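Local coordinates for protein glutathione-independent glyoxalase DJ-1 (Schizosaccharomyces pombe, PDB 4QYT) that converts methylglyoxal to D-lactate in a single glutathione-independent step and takes part in protecting fission yeast against reactive oxygen species, at residues 67-71 / 97-102; 42-46 / 57-63; 125-131 / 155-161. One frame throughout, in Å; residues are numbered along the deposited sequence.

Followed from the N terminus, the chain closes three loops one after another, with none nested or crossed. Contact 2 comes first, where 42-46 meets 57-63, which carries edge strand 59-60 of the main sheet, across the hairpin of strands 46-48 and 54-56. Immediately afterwards contact 1 opens, packing helix 67-73 against helix 93-102 on one face of that sheet. Contact 3 follows, joining the loop and short strand of 125-131 to the turn and strand of 155-161. Contacts 1 and 3 touch: Val-99 packs on Leu-125, and Phe-102 O probably accepts a hydrogen bond from Asn-157 ND2. Contacts 2 and 3 lie on opposite sides of the chain's centre, their nearest atoms about 17 Å apart.

Contact 1: 67-71 / 97-102; sequences ADDFA and QVVKEF. With EDO (1,2-ethanediol), chain F.
Val-98 lays its CG2 methyl over one face of the Phe-70 ring, 3.8 Å from the ring centroid, a CH-pi contact. Its other methyl, CG1, presses on Phe-70 CE1 at 3.4 Å and sits above the centre of the Phe-102 ring, so the branched valine serves two aromatics at once. Phe-70 reaches this place because its CG stands anti to the backbone N (chi1 -176°), pointing the ring at helix 97-102. Phe-102 CZ arrives at the edge of that ring, 3.6 Å from Phe-70 CE1, with the planes inclined at 52°. Ala-71 CB meets the rim of Phe-102, while Ala-67 CB lies 3.7 Å from Gln-97 CB; a small side chain suits Ala-67, where the backbones come nearest. With an alanine in place of Phe-70, Val-98 CG2 would probably lose its aromatic platform and a gap would open beside Phe-102 CZ. At the solvent side one water donates to both Asp-68 OD1 and Glu-101 OE1, which is likely to ease the approach of two acids; another joins Ala-67 N to Gln-97 OE1 and bonds O2 of a 1,2-ethanediol, probably from the crystallisation liquor, whose O1 accepts from Asp-68 N. The axes of 67-71 and 97-102 cross at -58°; Val-98 and Phe-102 rest on Ala-77 of strand 76-79, and Phe-70 on Phe-10 of strand 7-12, the helix-on-sheet layering of the Rossmann-like DJ-1/PfpI sandwich.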
loop_
_atom_site.group_PDB
_atom_site.type_symbol
_atom_site.label_atom_id
_atom_site.label_comp_id
_atom_site.label_asym_id
_atom_site.label_seq_id
_atom_site.Cartn_x
_atom_site.Cartn_y
_atom_site.Cartn_z
ATOM N N ALA A 67 -17.794 22.478 -2.869
ATOM C CA ALA A 67 -17.264 22.057 -1.583
ATOM C C ALA A 67 -18.339 21.873 -0.524
ATOM O O ALA A 67 -18.259 20.970 0.324
ATOM C CB ALA A 67 -16.152 22.979 -1.110
ATOM N N ASP A 68 -19.347 22.766 -0.532
ATOM C CA ASP A 68 -20.458 22.576 0.390
ATOM C C ASP A 68 -21.159 21.247 0.107
ATOM O O ASP A 68 -21.550 20.544 1.049
ATOM C CB ASP A 68 -21.463 23.718 0.294
ATOM C CG ASP A 68 -20.998 25.005 0.993
ATOM O OD1 ASP A 68 -20.086 24.950 1.832
ATOM O OD2 ASP A 68 -21.661 26.046 0.782
ATOM N N ASP A 69 -21.323 20.874 -1.178
ATOM C CA ASP A 69 -21.949 19.597 -1.470
ATOM C C ASP A 69 -21.078 18.434 -1.015
ATOM O O ASP A 69 -21.557 17.407 -0.530
ATOM C CB ASP A 69 -22.368 19.490 -2.932
ATOM C CG ASP A 69 -23.432 18.426 -3.108
ATOM O OD1 ASP A 69 -24.555 18.676 -2.628
ATOM O OD2 ASP A 69 -23.153 17.378 -3.698
ATOM N N PHE A 70 -19.764 18.592 -1.209
ATOM C CA PHE A 70 -18.810 17.619 -0.714
ATOM C C PHE A 70 -18.987 17.389 0.773
ATOM O O PHE A 70 -19.015 16.249 1.251
ATOM C CB PHE A 70 -17.387 18.080 -1.028
ATOM C CG PHE A 70 -16.343 17.077 -0.629
ATOM C CD1 PHE A 70 -15.878 17.008 0.663
ATOM C CD2 PHE A 70 -15.755 16.268 -1.570
ATOM C CE1 PHE A 70 -14.865 16.133 1.023
ATOM C CE2 PHE A 70 -14.702 15.420 -1.253
ATOM C CZ PHE A 70 -14.250 15.363 0.044
ATOM N N ALA A 71 -19.136 18.483 1.521
ATOM C CA ALA A 71 -19.286 18.386 2.953
ATOM C C ALA A 71 -20.595 17.745 3.390
ATOM O O ALA A 71 -20.703 17.202 4.484
ATOM C CB ALA A 71 -19.162 19.772 3.581
ATOM N N GLN A 97 -10.663 24.119 -1.028
ATOM C CA GLN A 97 -11.935 24.559 -0.460
ATOM C C GLN A 97 -12.483 23.540 0.528
ATOM O O GLN A 97 -13.003 23.892 1.587
ATOM C CB GLN A 97 -12.965 24.764 -1.573
ATOM C CG GLN A 97 -12.700 25.983 -2.472
ATOM C CD GLN A 97 -13.355 25.918 -3.867
ATOM O OE1 GLN A 97 -13.921 24.904 -4.293
ATOM N NE2 GLN A 97 -13.259 26.998 -4.583
ATOM N N VAL A 98 -12.375 22.258 0.200
ATOM C CA VAL A 98 -12.802 21.220 1.127
ATOM C C VAL A 98 -11.967 21.286 2.395
ATOM O O VAL A 98 -12.506 21.197 3.498
ATOM C CB VAL A 98 -12.678 19.826 0.434
ATOM C CG1 VAL A 98 -12.670 18.675 1.444
ATOM C CG2 VAL A 98 -13.772 19.650 -0.609
ATOM N N VAL A 99 -10.638 21.362 2.235
ATOM C CA VAL A 99 -9.785 21.414 3.416
ATOM C C VAL A 99 -10.103 22.624 4.325
ATOM O O VAL A 99 -10.179 22.496 5.547
ATOM C CB VAL A 99 -8.293 21.354 2.955
ATOM C CG1 VAL A 99 -7.322 21.793 4.029
ATOM C CG2 VAL A 99 -7.978 19.973 2.403
ATOM N N LYS A 100 -10.274 23.772 3.715
ATOM C CA LYS A 100 -10.615 24.978 4.465
ATOM C C LYS A 100 -11.954 24.849 5.151
ATOM O O LYS A 100 -12.123 25.297 6.307
ATOM C CB LYS A 100 -10.610 26.192 3.538
ATOM C CG LYS A 100 -9.229 26.588 3.086
ATOM C CD LYS A 100 -9.256 27.734 2.109
ATOM C CE LYS A 100 -9.450 29.044 2.848
ATOM N NZ LYS A 100 -8.287 29.395 3.734
ATOM N N GLU A 101 -12.934 24.273 4.459
ATOM C CA GLU A 101 -14.231 24.088 5.081
ATOM C C GLU A 101 -14.172 23.132 6.249
ATOM O O GLU A 101 -14.849 23.326 7.270
ATOM C CB GLU A 101 -15.258 23.565 4.074
ATOM C CG GLU A 101 -16.627 23.291 4.667
ATOM C CD GLU A 101 -17.261 24.505 5.326
ATOM O OE1 GLU A 101 -17.116 25.633 4.761
ATOM O OE2 GLU A 101 -18.078 24.286 6.275
ATOM N N PHE A 102 -13.402 22.055 6.097
ATOM C CA PHE A 102 -13.364 21.038 7.113
ATOM C C PHE A 102 -12.574 21.456 8.336
ATOM O O PHE A 102 -12.805 20.943 9.423
ATOM C CB PHE A 102 -12.789 19.725 6.561
ATOM C CG PHE A 102 -13.749 18.841 5.815
ATOM C CD1 PHE A 102 -14.894 19.311 5.227
ATOM C CD2 PHE A 102 -13.484 17.488 5.707
ATOM C CE1 PHE A 102 -15.749 18.465 4.574
ATOM C CE2 PHE A 102 -14.324 16.638 5.038
ATOM C CZ PHE A 102 -15.463 17.128 4.472
HETATM C C1 EDO F . -18.587 26.379 -0.831
HETATM O O1 EDO F . -19.178 25.395 -1.697
HETATM C C2 EDO F . -17.626 27.305 -1.553
HETATM O O2 EDO F . -16.309 26.724 -1.598
HETATM O O HOH W 1 -16.629 24.930 -3.814
HETATM O O HOH W 2 -20.331 23.439 4.197
HETATM O O HOH W 3 -17.496 25.740 2.173
#

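Contact 2: 42-46 / 57-63; sequences NKDRL and ANRSYKE
Arg-45 and Ala-57 face each other where a type I turn, Asn-42 to Arg-45, leads into the hairpin of strands 46-48 and 54-56. Ala-57 N donates to Arg-45 O at 2.9 Å. The Arg-45 backbone is in the left-handed helical region (phi 64°), and its own N turns back to Asn-42 O. The side chain, rather than this backbone N, returns the bond: Arg-45 NE donates to Ala-57 O at 2.9 Å, with that oxygen in the guanidinium plane. This holds for one of two modelled conformers of Arg-45. A bend at chi3 (-49°) brings NE to the carbonyl, while CD rests against the backbone, 3.6 Å from Arg-59 C. Asparagine suits the start of the turn: Asn-42 OD1 accepts from Asp-44 N, an Asx turn, and from Leu-46 N, the two donors reaching it from opposite faces. In 57-63, Glu-63 divides its carboxylate, OE1 taking Arg-59 NE in a salt bridge of 2.8 Å and OE2 taking Ser-60 N at 2.9 Å. Ser-60 OG in turn accepts from Lys-62 N, forming an ST turn at the start of the 3-10 segment. Out at the surface, Lys-43 NZ and Lys-62 NZ come within 4.1 Å, a pairing of like charges that is probably unfavourable but screened by solvent. Leu-46 packs on Tyr-56 of the second subunit, and Arg-59 pairs its backbone with strand 34-39. The whole is a beta-hairpin base, leading by way of edge strand 59-60 into the main sheet of the DJ-1 fold.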
loop_
_atom_site.group_PDB
_atom_site.type_symbol
_atom_site.label_atom_id
_atom_site.label_comp_id
_atom_site.label_asym_id
_atom_site.label_seq_id
_atom_site.Cartn_x
_atom_site.Cartn_y
_atom_site.Cartn_z
ATOM N N ASN A 42 -8.497 12.256 -17.170
ATOM C CA ASN A 42 -8.974 11.025 -17.752
ATOM C C ASN A 42 -10.498 10.877 -17.585
ATOM O O ASN A 42 -11.002 10.612 -16.503
ATOM C CB ASN A 42 -8.220 9.820 -17.155
ATOM C CG ASN A 42 -8.567 8.533 -17.866
ATOM O OD1 ASN A 42 -9.647 7.970 -17.664
ATOM N ND2 ASN A 42 -7.735 8.156 -18.823
ATOM N N LYS A 43 -11.195 10.698 -18.694
ATOM C CA LYS A 43 -12.653 10.672 -18.647
ATOM C C LYS A 43 -13.247 9.353 -18.156
ATOM O O LYS A 43 -14.438 9.260 -17.901
ATOM C CB LYS A 43 -13.216 11.009 -20.021
ATOM C CG LYS A 43 -12.841 12.406 -20.490
ATOM C CD LYS A 43 -13.146 13.474 -19.444
ATOM C CE LYS A 43 -12.745 14.871 -19.914
ATOM N NZ LYS A 43 -13.798 15.905 -19.681
ATOM N N ASP A 44 -12.408 8.334 -18.046
ATOM C CA ASP A 44 -12.850 6.998 -17.658
ATOM C C ASP A 44 -12.512 6.688 -16.197
ATOM O O ASP A 44 -12.713 5.571 -15.745
ATOM C CB ASP A 44 -12.219 5.941 -18.580
ATOM C CG ASP A 44 -12.604 6.132 -20.025
ATOM O OD1 ASP A 44 -13.774 6.512 -20.270
ATOM O OD2 ASP A 44 -11.688 6.146 -20.872
ATOM N N ARG A 45 -11.931 7.686 -15.534
ATOM C CA ARG A 45 -11.473 7.590 -14.151
ATOM C C ARG A 45 -10.360 6.582 -14.002
ATOM O O ARG A 45 -10.250 5.917 -12.972
ATOM C CB ARG A 45 -12.611 7.226 -13.213
ATOM C CG ARG A 45 -13.823 8.125 -13.376
ATOM C CD ARG A 45 -14.854 7.801 -12.320
ATOM N NE ARG A 45 -15.099 6.364 -12.241
ATOM C CZ ARG A 45 -15.962 5.725 -13.011
ATOM N NH1 ARG A 45 -16.586 6.385 -13.963
ATOM N NH2 ARG A 45 -16.100 4.413 -12.914
ATOM N N LEU A 46 -9.594 6.418 -15.072
ATOM C CA LEU A 46 -8.430 5.565 -15.027
ATOM C C LEU A 46 -7.247 6.422 -14.635
ATOM O O LEU A 46 -6.902 7.389 -15.310
ATOM C CB LEU A 46 -8.205 4.872 -16.373
ATOM C CG LEU A 46 -6.966 3.964 -16.401
ATOM C CD1 LEU A 46 -7.069 2.823 -15.391
ATOM C CD2 LEU A 46 -6.739 3.418 -17.805
ATOM N N ALA A 57 -10.589 4.937 -10.315
ATOM C CA ALA A 57 -11.175 5.593 -9.166
ATOM C C ALA A 57 -12.671 5.354 -9.178
ATOM O O ALA A 57 -13.291 5.197 -10.228
ATOM C CB ALA A 57 -10.870 7.060 -9.181
ATOM N N ASN A 58 -13.291 5.435 -8.005
ATOM C CA ASN A 58 -14.745 5.285 -7.934
ATOM C C ASN A 58 -15.521 6.428 -8.560
ATOM O O ASN A 58 -16.601 6.222 -9.102
ATOM C CB ASN A 58 -15.195 5.200 -6.462
ATOM C CG ASN A 58 -14.673 4.016 -5.705
ATOM O OD1 ASN A 58 -14.160 4.162 -4.625
ATOM N ND2 ASN A 58 -14.753 2.838 -6.290
ATOM N N ARG A 59 -15.005 7.638 -8.377
ATOM C CA ARG A 59 -15.663 8.881 -8.768
ATOM C C ARG A 59 -14.655 9.828 -9.383
ATOM O O ARG A 59 -13.466 9.757 -9.077
ATOM C CB ARG A 59 -16.333 9.574 -7.577
ATOM C CG ARG A 59 -17.275 8.692 -6.787
ATOM C CD ARG A 59 -18.051 9.499 -5.758
ATOM N NE ARG A 59 -18.971 10.422 -6.409
ATOM C CZ ARG A 59 -19.786 11.245 -5.789
ATOM N NH1 ARG A 59 -19.636 11.490 -4.514
ATOM N NH2 ARG A 59 -20.740 11.843 -6.480
ATOM N N SER A 60 -15.166 10.761 -10.185
ATOM C CA SER A 60 -14.468 11.984 -10.502
ATOM C C SER A 60 -14.973 13.105 -9.609
ATOM O O SER A 60 -16.164 13.210 -9.354
ATOM C CB SER A 60 -14.727 12.371 -11.955
ATOM O OG SER A 60 -14.272 13.690 -12.191
ATOM N N TYR A 61 -14.087 14.015 -9.212
ATOM C CA TYR A 61 -14.508 15.165 -8.432
ATOM C C TYR A 61 -15.515 16.024 -9.188
ATOM O O TYR A 61 -16.275 16.762 -8.567
ATOM C CB TYR A 61 -13.351 16.017 -7.940
ATOM C CG TYR A 61 -12.786 17.012 -8.910
ATOM C CD1 TYR A 61 -12.217 16.653 -10.105
ATOM C CD2 TYR A 61 -12.745 18.355 -8.586
ATOM C CE1 TYR A 61 -11.639 17.576 -10.952
ATOM C CE2 TYR A 61 -12.158 19.289 -9.419
ATOM C CZ TYR A 61 -11.634 18.897 -10.625
ATOM O OH TYR A 61 -11.034 19.824 -11.465
ATOM N N LYS A 62 -15.537 15.929 -10.514
ATOM C CA LYS A 62 -16.458 16.721 -11.309
ATOM C C LYS A 62 -17.908 16.347 -11.070
ATOM O O LYS A 62 -18.826 17.083 -11.430
ATOM C CB LYS A 62 -16.105 16.635 -12.784
ATOM C CG LYS A 62 -14.726 17.190 -13.115
ATOM C CD LYS A 62 -14.390 17.254 -14.592
ATOM C CE LYS A 62 -12.931 17.679 -14.767
ATOM N NZ LYS A 62 -12.386 17.468 -16.127
ATOM N N GLU A 63 -18.118 15.196 -10.438
ATOM C CA GLU A 63 -19.450 14.746 -10.029
ATOM C C GLU A 63 -20.024 15.536 -8.868
ATOM O O GLU A 63 -21.218 15.392 -8.543
ATOM C CB GLU A 63 -19.453 13.278 -9.619
ATOM C CG GLU A 63 -19.087 12.324 -10.732
ATOM C CD GLU A 63 -18.792 10.935 -10.236
ATOM O OE1 GLU A 63 -19.396 10.500 -9.225
ATOM O OE2 GLU A 63 -17.940 10.252 -10.857
#

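Contact 3: 125-131 / 155-161; sequences LPNKQIT and EENLITS
Glu-155 opens the second segment by gripping two successive backbone N-H groups of segment 125-131. Its OE2 accepts from Lys-128 N at 2.8 Å, almost straight (174°), on the syn side though tilted from the carboxylate plane; OE1 receives Gln-129 N at 2.8 Å on its syn lone pair. The fully extended side chain, CG anti to the backbone N (chi1 180°), gives glutamate the length to span the gap, and two bonds at separate oxygens fix the rotation of the carboxylate. Glu-155 to Leu-158 then forms a type II' turn. Glu-156 takes the positive-phi place there (phi 52°), one usually favoured by glycine, and Asn-157 fastens the turn to the loop after helix 93-102, ND2 donating to Lys-108 O and OD1 accepting from Lys-104 N. Leu-158 points back across the contact: its CD2 meets Leu-125 CD1 tip to tip at 4.0 Å and lies 3.6 Å from Asn-127 CG, nearly as near to both ends of that amide. Asn-127 is held in turn by ND2 donating to Gln-129 O at 2.9 Å, which keeps the amide in place against the leucine. Further on, Thr-160 OG1 accepts from Thr-131 N at 3.0 Å, so a threonine hydroxyl satisfies a buried N-H where no backbone carbonyl of 155-161 does; Ile-130 CG1 packs beside the same oxygen. At Ser-161 the backbone carries the touch, CA lying 3.6 Å from Thr-131 CG2. Thr-131 OG1 bonds to Leu-148 O, and Ser-161 OG to Pro-151 O and Thr-166 OG1. Strand 158-161 pairs with 109-112 and 152-155, so the contact ties the loop and short strand 129-130 that lead to His-133, an inferred active-site residue, to the hairpin at the edge of the central sheet of the DJ-1/PfpI fold.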
loop_
_atom_site.group_PDB
_atom_site.type_symbol
_atom_site.label_atom_id
_atom_site.label_comp_id
_atom_site.label_asym_id
_atom_site.label_seq_id
_atom_site.Cartn_x
_atom_site.Cartn_y
_atom_site.Cartn_z
ATOM N N LEU A 125 -4.017 26.963 5.721
ATOM C CA LEU A 125 -4.376 26.472 7.069
ATOM C C LEU A 125 -3.485 27.057 8.164
ATOM O O LEU A 125 -2.277 27.114 8.009
ATOM C CB LEU A 125 -4.298 24.950 7.180
ATOM C CG LEU A 125 -5.262 24.171 6.299
ATOM C CD1 LEU A 125 -5.191 22.707 6.652
ATOM C CD2 LEU A 125 -6.664 24.733 6.428
ATOM N N PRO A 126 -4.081 27.426 9.307
ATOM C CA PRO A 126 -3.339 28.177 10.313
ATOM C C PRO A 126 -2.867 27.291 11.464
ATOM O O PRO A 126 -2.413 27.814 12.487
ATOM C CB PRO A 126 -4.366 29.168 10.822
ATOM C CG PRO A 126 -5.650 28.402 10.762
ATOM C CD PRO A 126 -5.530 27.569 9.502
ATOM N N ASN A 127 -2.810 25.983 11.252
ATOM C CA ASN A 127 -2.152 25.122 12.228
ATOM C C ASN A 127 -0.706 25.603 12.481
ATOM O O ASN A 127 -0.020 26.135 11.594
ATOM C CB ASN A 127 -2.206 23.641 11.796
ATOM C CG ASN A 127 -1.700 23.422 10.386
ATOM O OD1 ASN A 127 -2.272 23.943 9.429
ATOM N ND2 ASN A 127 -0.585 22.697 10.254
ATOM N N LYS A 128 -0.217 25.327 13.683
ATOM C CA LYS A 128 1.127 25.739 14.026
ATOM C C LYS A 128 2.180 24.723 13.646
ATOM O O LYS A 128 3.314 25.083 13.367
ATOM C CB LYS A 128 1.221 26.055 15.523
ATOM C CG LYS A 128 0.221 27.100 15.996
ATOM C CD LYS A 128 0.284 28.351 15.134
ATOM C CE LYS A 128 -0.953 29.219 15.312
ATOM N NZ LYS A 128 -1.183 29.581 16.739
ATOM N N GLN A 129 1.842 23.458 13.836
ATOM C CA GLN A 129 2.792 22.363 13.638
ATOM C C GLN A 129 2.339 21.454 12.498
ATOM O O GLN A 129 1.155 21.426 12.155
ATOM C CB GLN A 129 2.913 21.550 14.926
ATOM C CG GLN A 129 3.334 22.404 16.120
ATOM C CD GLN A 129 3.670 21.593 17.355
ATOM O OE1 GLN A 129 4.741 21.765 17.945
ATOM N NE2 GLN A 129 2.696 20.826 17.843
ATOM N N ILE A 130 3.282 20.712 11.922
ATOM C CA ILE A 130 2.992 19.868 10.761
ATOM C C ILE A 130 4.113 18.872 10.646
ATOM O O ILE A 130 5.229 19.098 11.140
ATOM C CB ILE A 130 2.816 20.727 9.482
ATOM C CG1 ILE A 130 1.823 20.076 8.506
ATOM C CG2 ILE A 130 4.167 21.110 8.866
ATOM C CD1 ILE A 130 1.454 20.946 7.332
ATOM N N THR A 131 3.855 17.793 9.927
ATOM C CA THR A 131 4.959 17.047 9.354
ATOM C C THR A 131 4.667 16.754 7.900
ATOM O O THR A 131 3.600 17.080 7.409
ATOM C CB THR A 131 5.296 15.770 10.151
ATOM O OG1 THR A 131 6.592 15.318 9.747
ATOM C CG2 THR A 131 4.297 14.679 9.926
ATOM N N GLU A 155 -3.078 18.072 14.833
ATOM C CA GLU A 155 -3.357 19.378 15.416
ATOM C C GLU A 155 -4.756 19.730 14.988
ATOM O O GLU A 155 -5.081 19.600 13.820
ATOM C CB GLU A 155 -2.364 20.443 14.956
ATOM C CG GLU A 155 -2.662 21.800 15.559
ATOM C CD GLU A 155 -1.603 22.837 15.267
ATOM O OE1 GLU A 155 -0.459 22.442 14.971
ATOM O OE2 GLU A 155 -1.894 24.033 15.441
ATOM N N GLU A 156 -5.603 20.113 15.944
ATOM C CA GLU A 156 -7.015 20.262 15.667
ATOM C C GLU A 156 -7.544 18.999 15.016
ATOM O O GLU A 156 -7.418 17.928 15.616
ATOM C CB GLU A 156 -7.288 21.548 14.880
ATOM C CG GLU A 156 -6.968 22.785 15.694
ATOM C CD GLU A 156 -7.965 23.065 16.830
ATOM O OE1 GLU A 156 -9.013 22.415 16.925
ATOM O OE2 GLU A 156 -7.665 23.870 17.716
ATOM N N ASN A 157 -8.149 19.087 13.828
ATOM C CA ASN A 157 -8.648 17.899 13.122
ATOM C C ASN A 157 -7.858 17.621 11.847
ATOM O O ASN A 157 -8.373 16.960 10.952
ATOM C CB ASN A 157 -10.142 18.066 12.805
ATOM C CG ASN A 157 -10.428 19.227 11.884
ATOM O OD1 ASN A 157 -9.624 20.158 11.738
ATOM N ND2 ASN A 157 -11.585 19.159 11.235
ATOM N N LEU A 158 -6.583 18.029 11.863
ATOM C CA LEU A 158 -5.658 17.822 10.745
ATOM C C LEU A 158 -4.598 16.802 11.171
ATOM O O LEU A 158 -3.827 17.052 12.119
ATOM C CB LEU A 158 -4.977 19.123 10.369
ATOM C CG LEU A 158 -3.891 19.008 9.278
ATOM C CD1 LEU A 158 -4.461 18.519 7.956
ATOM C CD2 LEU A 158 -3.136 20.321 9.133
ATOM N N ILE A 159 -4.558 15.694 10.453
ATOM C CA ILE A 159 -3.538 14.684 10.616
ATOM C C ILE A 159 -2.568 14.831 9.437
ATOM O O ILE A 159 -2.983 14.783 8.273
ATOM C CB ILE A 159 -4.191 13.280 10.581
ATOM C CG1 ILE A 159 -5.127 13.054 11.786
ATOM C CG2 ILE A 159 -3.117 12.194 10.531
ATOM C CD1 ILE A 159 -6.486 13.738 11.760
ATOM N N THR A 160 -1.272 14.941 9.751
ATOM C CA THR A 160 -0.236 14.919 8.719
ATOM C C THR A 160 0.803 13.846 9.022
ATOM O O THR A 160 0.930 13.388 10.160
ATOM C CB THR A 160 0.404 16.309 8.524
ATOM O OG1 THR A 160 1.022 16.757 9.731
ATOM C CG2 THR A 160 -0.582 17.307 8.001
ATOM N N SER A 161 1.456 13.358 7.970
ATOM C CA SER A 161 2.379 12.244 8.103
ATOM C C SER A 161 3.442 12.261 7.017
ATOM O O SER A 161 3.352 13.008 6.073
ATOM C CB SER A 161 1.582 10.958 8.081
ATOM O OG SER A 161 2.297 9.804 8.402
#